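PDB 2R5F: transcriptional regulator, putative from Pseudomonas syringae pv. tomato, which probably acts as a DNA-binding transcription factor of the SorC family, whose putative sugar-binding domain, the part crystallised here, is likely to sense a carbohydrate effector. Local coordinates for residues A[22-27]-A[48-53]; A[10-15]-A[254-259]. One frame throughout, in Å; residues are numbered along the deposited sequence. Where two conformers were deposited one is given.

Interaction 1: A[22-27]-A[48-53]; sequences IRQVIV and AHYLET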
ATOM      1  N   ILE A  22      -7.833 -14.363   1.215  1.00 35.69           N
ATOM      2  CA  ILE A  22      -6.997 -13.495   0.423  1.00 35.29           C
ATOM      3  C   ILE A  22      -6.209 -14.363  -0.552  1.00 35.88           C
ATOM      4  O   ILE A  22      -5.705 -15.440  -0.178  1.00 36.09           O
ATOM      5  CB  ILE A  22      -6.047 -12.622   1.318  1.00 35.18           C
ATOM      6  CG1 ILE A  22      -4.963 -11.934   0.486  1.00 34.59           C
ATOM      7  CG2 ILE A  22      -5.371 -13.463   2.384  1.00 34.74           C
ATOM      8  CD1 ILE A  22      -4.274 -10.786   1.189  1.00 34.86           C
ATOM      9  N   ARG A  23      -6.052 -13.853  -1.771  1.00 35.76           N
ATOM     10  CA  ARG A  23      -5.358 -14.569  -2.838  1.00 36.74           C
ATOM     11  C   ARG A  23      -3.925 -14.967  -2.502  1.00 36.21           C
ATOM     12  O   ARG A  23      -3.563 -16.134  -2.676  1.00 36.59           O
ATOM     13  CB  ARG A  23      -5.336 -13.733  -4.114  1.00 36.82           C
ATOM     14  CG  ARG A  23      -5.091 -14.560  -5.361  1.00 40.46           C
ATOM     15  CD  ARG A  23      -4.418 -13.742  -6.464  1.00 46.67           C
ATOM     16  NE  ARG A  23      -5.160 -12.564  -6.915  1.00 48.29           N
ATOM     17  CZ  ARG A  23      -4.561 -11.479  -7.413  1.00 52.90           C
ATOM     18  NH1 ARG A  23      -5.278 -10.427  -7.814  1.00 51.52           N
ATOM     19  NH2 ARG A  23      -3.225 -11.436  -7.497  1.00 54.48           N
ATOM     20  N   GLN A  24      -3.117 -14.007  -2.047  1.00 35.01           N
ATOM     21  CA  GLN A  24      -1.700 -14.259  -1.825  1.00 34.52           C
ATOM     22  C   GLN A  24      -1.200 -13.612  -0.564  1.00 33.50           C
ATOM     23  O   GLN A  24      -1.507 -12.471  -0.286  1.00 33.70           O
ATOM     24  CB  GLN A  24      -0.855 -13.778  -3.011  1.00 33.88           C
ATOM     25  CG  GLN A  24       0.569 -14.314  -2.987  1.00 35.67           C
ATOM     26  CD  GLN A  24       1.413 -13.835  -4.147  1.00 36.82           C
ATOM     27  OE1 GLN A  24       1.170 -12.771  -4.709  1.00 42.46           O
ATOM     28  NE2 GLN A  24       2.419 -14.621  -4.513  1.00 40.31           N
ATOM     29  N   VAL A  25      -0.415 -14.355   0.204  1.00 33.10           N
ATOM     30  CA  VAL A  25       0.311 -13.783   1.328  1.00 32.49           C
ATOM     31  C   VAL A  25       1.767 -14.197   1.102  1.00 32.69           C
ATOM     32  O   VAL A  25       2.051 -15.329   0.730  1.00 32.17           O
ATOM     33  CB  VAL A  25      -0.222 -14.354   2.672  1.00 32.69           C
ATOM     34  CG1 VAL A  25       0.714 -14.039   3.800  1.00 31.17           C
ATOM     35  CG2 VAL A  25      -1.679 -13.912   2.947  1.00 31.23           C
ATOM     36  N   ILE A  26       2.677 -13.245   1.270  1.00 33.07           N
ATOM     37  CA  ILE A  26       4.114 -13.476   1.171  1.00 32.39           C
ATOM     38  C   ILE A  26       4.647 -13.164   2.544  1.00 32.30           C
ATOM     39  O   ILE A  26       4.401 -12.080   3.042  1.00 32.15           O
ATOM     40  CB  ILE A  26       4.744 -12.532   0.130  1.00 32.17           C
ATOM     41  CG1 ILE A  26       4.105 -12.802  -1.246  1.00 33.74           C
ATOM     42  CG2 ILE A  26       6.280 -12.618   0.169  1.00 31.30           C
ATOM     43  CD1 ILE A  26       4.879 -12.360  -2.461  1.00 36.56           C
ATOM     44  N   VAL A  27       5.358 -14.113   3.157  1.00 32.26           N
ATOM     45  CA  VAL A  27       5.909 -13.905   4.502  1.00 32.27           C
ATOM     46  C   VAL A  27       7.427 -13.785   4.446  1.00 32.87           C
ATOM     47  O   VAL A  27       8.116 -14.653   3.872  1.00 33.77           O
ATOM     48  CB  VAL A  27       5.459 -14.994   5.536  1.00 31.99           C
ATOM     49  CG1 VAL A  27       6.225 -14.855   6.846  1.00 31.75           C
ATOM     50  CG2 VAL A  27       3.958 -14.909   5.812  1.00 32.14           C
ATOM     51  N   ALA A  48       9.778  -4.749  -3.600  1.00 40.34           N
ATOM     52  CA  ALA A  48      10.559  -4.385  -4.771  1.00 41.00           C
ATOM     53  C   ALA A  48      10.658  -5.552  -5.742  1.00 41.96           C
ATOM     54  O   ALA A  48      10.446  -5.383  -6.953  1.00 41.91           O
ATOM     55  CB  ALA A  48      11.959  -3.886  -4.362  1.00 41.66           C
ATOM     56  N   HIS A  49      10.987  -6.728  -5.203  0.50 42.46           N
ATOM     57  CA  HIS A  49      11.175  -7.952  -5.991  0.50 43.32           C
ATOM     58  C   HIS A  49       9.862  -8.381  -6.645  0.50 43.47           C
ATOM     59  O   HIS A  49       9.843  -8.735  -7.818  0.50 43.68           O
ATOM     60  CB  HIS A  49      11.729  -9.097  -5.113  0.50 43.26           C
ATOM     61  CG  HIS A  49      13.182  -8.960  -4.755  0.50 44.22           C
ATOM     62  ND1 HIS A  49      13.746  -7.772  -4.337  0.50 45.33           N
ATOM     63  CD2 HIS A  49      14.178  -9.879  -4.720  0.50 45.11           C
ATOM     64  CE1 HIS A  49      15.030  -7.961  -4.078  0.50 46.63           C
ATOM     65  NE2 HIS A  49      15.317  -9.233  -4.300  0.50 45.58           N
ATOM     66  N   TYR A  50       8.778  -8.362  -5.866  1.00 43.92           N
ATOM     67  CA  TYR A  50       7.412  -8.643  -6.345  1.00 44.76           C
ATOM     68  C   TYR A  50       7.055  -7.823  -7.593  1.00 46.14           C
ATOM     69  O   TYR A  50       6.521  -8.346  -8.583  1.00 45.94           O
ATOM     70  CB  TYR A  50       6.390  -8.349  -5.237  1.00 44.84           C
ATOM     71  CG  TYR A  50       4.950  -8.567  -5.665  1.00 45.44           C
ATOM     72  CD1 TYR A  50       4.363  -9.835  -5.597  1.00 45.78           C
ATOM     73  CD2 TYR A  50       4.186  -7.521  -6.159  1.00 45.86           C
ATOM     74  CE1 TYR A  50       3.055 -10.046  -6.015  1.00 45.34           C
ATOM     75  CE2 TYR A  50       2.859  -7.724  -6.573  1.00 46.34           C
ATOM     76  CZ  TYR A  50       2.307  -8.986  -6.498  1.00 45.49           C
ATOM     77  OH  TYR A  50       1.001  -9.189  -6.913  1.00 46.71           O
ATOM     78  N   LEU A  51       7.354  -6.533  -7.523  1.00 47.53           N
ATOM     79  CA  LEU A  51       7.042  -5.582  -8.566  1.00 49.05           C
ATOM     80  C   LEU A  51       7.966  -5.816  -9.756  1.00 50.44           C
ATOM     81  O   LEU A  51       7.573  -5.584 -10.892  1.00 51.54           O
ATOM     82  CB  LEU A  51       7.222  -4.167  -8.022  1.00 48.74           C
ATOM     83  CG  LEU A  51       6.042  -3.231  -8.219  1.00 48.95           C
ATOM     84  CD1 LEU A  51       5.044  -3.463  -7.138  1.00 47.69           C
ATOM     85  CD2 LEU A  51       6.491  -1.761  -8.262  1.00 48.49           C
ATOM     86  N   GLU A  52       9.190  -6.279  -9.493  1.00 51.61           N
ATOM     87  CA  GLU A  52      10.120  -6.714 -10.547  1.00 52.51           C
ATOM     88  C   GLU A  52       9.675  -7.962 -11.299  1.00 51.92           C
ATOM     89  O   GLU A  52      10.056  -8.155 -12.435  1.00 52.30           O
ATOM     90  CB  GLU A  52      11.491  -7.030  -9.959  1.00 53.20           C
ATOM     91  CG  GLU A  52      12.428  -5.860  -9.831  1.00 56.76           C
ATOM     92  CD  GLU A  52      13.368  -6.015  -8.643  1.00 60.04           C
ATOM     93  OE1 GLU A  52      13.967  -7.112  -8.474  1.00 60.50           O
ATOM     94  OE2 GLU A  52      13.496  -5.032  -7.877  1.00 61.98           O
ATOM     95  N   THR A  53       8.907  -8.835 -10.665  1.00 51.56           N
ATOM     96  CA  THR A  53       8.533 -10.074 -11.320  1.00 50.95           C
ATOM     97  C   THR A  53       7.040 -10.189 -11.644  1.00 50.47           C
ATOM     98  O   THR A  53       6.639 -11.026 -12.447  1.00 49.87           O
ATOM     99  CB  THR A  53       9.037 -11.310 -10.530  1.00 51.41           C
ATOM    100  OG1 THR A  53       8.248 -11.514  -9.355  1.00 51.58           O
ATOM    101  CG2 THR A  53      10.515 -11.143 -10.132  1.00 51.90           C
TER
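Y50 carries this contact from the side of the helix, meeting Q24 and I26 on the strand. Segment 48-53 is a turn and a half of helix, and E52 N donates to A48 O (3.0 Å), holding the turn from which the tyrosine projects. The helix backbone itself stays well back from the strand: the closest pair of CA atoms, those of I26 and Y50, are still 9.5 Å apart, and the gap is bridged by side chains. In Y50 the ring carbon CG stands anti to the backbone N (chi1 178°), which carries the ring out from the helix toward the strand. Its CD1 meets the CD1 methyl of I26 at 4.1 Å, an apolar touch in which the two side chains cross at a slant. On the next ring atom, Y50 CE1, Q24 OE1 lies 3.6 Å away, at the ring edge and near its plane. The extended Q24 chain runs past the tyrosine in the opposite sense, its amide plane turned 61° from the ring, and no hydrogen bond joins the two. The phenol oxygen takes no part in either touch; it is hydrogen-bonded to NE of R226, on strand 226-230. Q24 and I26, alternate residues of the strand, both point toward the helix, as expected for helix 36-54 lying over one face of the parallel part of a Rossmann-like mixed sheet. Y50 also rests on V251 of strand 251-255 and L228 of strand 226-230, thus spanning three neighbouring strands, while I26 touches I253 on the adjoining strand.

Interaction 2: A[10-15]-A[254-259]; sequences LELETR and TDVGTA. With SO4 (sulfate ion), chain C.
L12 and A259 bring the two backbones closest, their CA atoms 7.3 Å apart, where a turn of helix 10-20 faces the first turn of helix 256-262. Segment 254-259 changes from strand to helix at D255, the N-cap: T258 N donates to D255 OD2 (3.1 Å) from above the carboxylate plane, and T258 OG1 to OD1 on the syn side at 2.6 Å. This junction ends strand 251-255, which lies between 24-28 and 226-230 in the Rossmann-like sheet, and helix 10-20 packs against helix 256-262. The trans first torsion of L12 (chi1 179°) swings its branch toward that helix and places CD2 3.7 Å from A259 CB. The same methyl lies 4.4 Å from V256 CG1, a looser touch. V27 of strand 24-28 lies against both V256 and A259. A sulfate ion, probably from the crystallisation liquor, sits at the first turn of helix 10-20, whose N-terminal end would probably favour an anion. L12 N donates to its O3 at 2.9 Å and R15 NH2 to its O1 at 2.6 Å, in the guanidinium plane but through a bent bond (132°). H9 ND1 adds a hydrogen bond, and E11 O sits over one guanidinium face.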
ATOM      1  N   LEU A  10       5.872 -21.206   3.955  1.00 31.98           N
ATOM      2  CA  LEU A  10       4.875 -21.458   2.913  1.00 31.41           C
ATOM      3  C   LEU A  10       3.570 -21.979   3.473  1.00 31.93           C
ATOM      4  O   LEU A  10       2.496 -21.683   2.941  1.00 30.30           O
ATOM      5  CB  LEU A  10       5.420 -22.416   1.844  1.00 31.28           C
ATOM      6  CG  LEU A  10       6.555 -21.951   0.913  1.00 31.31           C
ATOM      7  CD1 LEU A  10       6.917 -23.072  -0.092  1.00 33.01           C
ATOM      8  CD2 LEU A  10       6.258 -20.633   0.186  1.00 27.46           C
ATOM      9  N   GLU A  11       3.669 -22.765   4.546  1.00 32.35           N
ATOM     10  CA  GLU A  11       2.497 -23.250   5.248  1.00 33.56           C
ATOM     11  C   GLU A  11       1.737 -22.121   5.989  1.00 32.80           C
ATOM     12  O   GLU A  11       0.507 -22.066   5.982  1.00 32.55           O
ATOM     13  CB  GLU A  11       2.894 -24.369   6.201  1.00 33.27           C
ATOM     14  CG  GLU A  11       3.599 -25.541   5.499  1.00 36.38           C
ATOM     15  CD  GLU A  11       3.993 -26.648   6.450  1.00 37.19           C
ATOM     16  OE1 GLU A  11       3.987 -26.421   7.694  1.00 43.33           O
ATOM     17  OE2 GLU A  11       4.300 -27.766   5.960  1.00 44.92           O
ATOM     18  N   LEU A  12       2.466 -21.226   6.623  1.00 32.73           N
ATOM     19  CA  LEU A  12       1.842 -20.071   7.276  1.00 33.29           C
ATOM     20  C   LEU A  12       1.112 -19.188   6.235  1.00 33.45           C
ATOM     21  O   LEU A  12      -0.038 -18.793   6.438  1.00 34.39           O
ATOM     22  CB  LEU A  12       2.902 -19.279   8.056  1.00 32.97           C
ATOM     23  CG  LEU A  12       2.557 -18.008   8.835  1.00 33.28           C
ATOM     24  CD1 LEU A  12       1.425 -18.315   9.808  1.00 34.93           C
ATOM     25  CD2 LEU A  12       3.805 -17.524   9.604  1.00 33.24           C
ATOM     26  N   GLU A  13       1.780 -18.903   5.119  1.00 33.02           N
ATOM     27  CA  GLU A  13       1.163 -18.210   3.991  1.00 32.45           C
ATOM     28  C   GLU A  13      -0.172 -18.841   3.582  1.00 32.38           C
ATOM     29  O   GLU A  13      -1.207 -18.147   3.505  1.00 31.49           O
ATOM     30  CB  GLU A  13       2.124 -18.213   2.800  1.00 32.17           C
ATOM     31  CG  GLU A  13       3.323 -17.290   3.011  1.00 32.64           C
ATOM     32  CD  GLU A  13       4.331 -17.297   1.848  1.00 33.12           C
ATOM     33  OE1 GLU A  13       4.065 -17.925   0.803  1.00 32.33           O
ATOM     34  OE2 GLU A  13       5.406 -16.656   1.984  1.00 34.78           O
ATOM     35  N   THR A  14      -0.135 -20.161   3.330  1.00 31.77           N
ATOM     36  CA  THR A  14      -1.319 -20.940   2.983  1.00 32.34           C
ATOM     37  C   THR A  14      -2.499 -20.829   3.980  1.00 32.81           C
ATOM     38  O   THR A  14      -3.641 -20.628   3.559  1.00 33.44           O
ATOM     39  CB  THR A  14      -0.944 -22.434   2.770  1.00 32.65           C
ATOM     40  OG1 THR A  14      -0.102 -22.509   1.618  1.00 34.61           O
ATOM     41  CG2 THR A  14      -2.164 -23.267   2.539  1.00 30.64           C
ATOM     42  N   ARG A  15      -2.231 -20.975   5.278  1.00 32.87           N
ATOM     43  CA  ARG A  15      -3.288 -20.859   6.315  1.00 34.26           C
ATOM     44  C   ARG A  15      -3.943 -19.471   6.341  1.00 32.67           C
ATOM     45  O   ARG A  15      -5.159 -19.360   6.446  1.00 31.83           O
ATOM     46  CB  ARG A  15      -2.756 -21.239   7.716  1.00 33.76           C
ATOM     47  CG  ARG A  15      -2.397 -22.731   7.862  1.00 37.52           C
ATOM     48  CD  ARG A  15      -1.997 -23.136   9.300  1.00 38.38           C
ATOM     49  NE  ARG A  15      -0.694 -22.574   9.674  1.00 46.64           N
ATOM     50  CZ  ARG A  15       0.471 -23.207   9.536  1.00 46.92           C
ATOM     51  NH1 ARG A  15       0.503 -24.439   9.038  1.00 47.47           N
ATOM     52  NH2 ARG A  15       1.600 -22.605   9.891  1.00 45.98           N
ATOM     53  N   THR A 254       4.158  -9.301   4.566  1.00 38.27           N
ATOM     54  CA  THR A 254       4.268  -9.030   5.979  1.00 37.07           C
ATOM     55  C   THR A 254       5.344  -9.905   6.592  1.00 37.19           C
ATOM     56  O   THR A 254       5.831 -10.843   5.969  1.00 38.11           O
ATOM     57  CB  THR A 254       2.886  -9.238   6.716  1.00 37.14           C
ATOM     58  OG1 THR A 254       2.974  -8.659   8.016  1.00 37.97           O
ATOM     59  CG2 THR A 254       2.480 -10.705   6.836  1.00 33.86           C
ATOM     60  N   ASP A 255       5.718  -9.620   7.822  1.00 38.02           N
ATOM     61  CA  ASP A 255       6.772 -10.411   8.494  1.00 38.39           C
ATOM     62  C   ASP A 255       6.204 -11.639   9.217  1.00 37.42           C
ATOM     63  O   ASP A 255       4.982 -11.766   9.363  1.00 37.53           O
ATOM     64  CB  ASP A 255       7.524  -9.510   9.489  1.00 39.19           C
ATOM     65  CG  ASP A 255       6.595  -8.914  10.529  1.00 39.93           C
ATOM     66  OD1 ASP A 255       5.789  -8.045  10.164  1.00 36.74           O
ATOM     67  OD2 ASP A 255       6.646  -9.348  11.697  1.00 42.91           O
ATOM     68  N   VAL A 256       7.091 -12.528   9.684  1.00 37.54           N
ATOM     69  CA  VAL A 256       6.700 -13.749  10.401  1.00 37.81           C
ATOM     70  C   VAL A 256       5.893 -13.478  11.679  1.00 37.07           C
ATOM     71  O   VAL A 256       4.908 -14.132  11.937  1.00 36.91           O
ATOM     72  CB  VAL A 256       7.942 -14.644  10.852  1.00 38.10           C
ATOM     73  CG1 VAL A 256       7.459 -15.955  11.458  1.00 39.29           C
ATOM     74  CG2 VAL A 256       8.855 -14.941   9.743  1.00 37.83           C
ATOM     75  N   GLY A 257       6.343 -12.551  12.505  1.00 37.65           N
ATOM     76  CA  GLY A 257       5.683 -12.321  13.802  1.00 37.26           C
ATOM     77  C   GLY A 257       4.264 -11.867  13.552  1.00 37.15           C
ATOM     78  O   GLY A 257       3.327 -12.394  14.162  1.00 38.88           O
ATOM     79  N   THR A 258       4.106 -10.915  12.636  1.00 36.01           N
ATOM     80  CA  THR A 258       2.801 -10.404  12.254  1.00 36.34           C
ATOM     81  C   THR A 258       1.922 -11.514  11.703  1.00 36.10           C
ATOM     82  O   THR A 258       0.770 -11.615  12.069  1.00 36.01           O
ATOM     83  CB  THR A 258       2.893  -9.252  11.213  1.00 36.33           C
ATOM     84  OG1 THR A 258       3.695  -8.191  11.761  1.00 35.84           O
ATOM     85  CG2 THR A 258       1.489  -8.694  10.889  1.00 37.09           C
ATOM     86  N   ALA A 259       2.476 -12.321  10.808  1.00 36.81           N
ATOM     87  CA  ALA A 259       1.737 -13.395  10.173  1.00 38.10           C
ATOM     88  C   ALA A 259       1.263 -14.388  11.223  1.00 38.56           C
ATOM     89  O   ALA A 259       0.155 -14.904  11.127  1.00 38.68           O
ATOM     90  CB  ALA A 259       2.605 -14.090   9.127  1.00 37.50           C
TER
HETATM   91  S   SO4 C   2       5.426 -22.040   9.076  1.00 56.11           S
HETATM   92  O1  SO4 C   2       4.224 -22.488   9.793  1.00 51.93           O
HETATM   93  O2  SO4 C   2       6.450 -23.080   9.068  1.00 54.56           O
HETATM   94  O3  SO4 C   2       5.067 -21.759   7.675  1.00 52.32           O
HETATM   95  O4  SO4 C   2       5.972 -20.874   9.791  1.00 53.77           O

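From the N terminus the chain forms helix 10-20, then strand 24-28, and then helix 36-54, where interaction 1 closes a short loop of about twenty residues. The rest of the sheet and its helices follow before strand 251-255 and helix 256-262 return to helix 10-20, so interaction 2 closes a loop of nearly the whole modelled chain and encloses interaction 1. The two contacts, with centres about 13 Å apart, meet at the paired parallel strands 24-28 and 251-255, where I26 O and T254 N are probably hydrogen-bonded. E13 OE2 probably accepts from V27 N, joining helix 10-20 directly to the strand used by interaction 1.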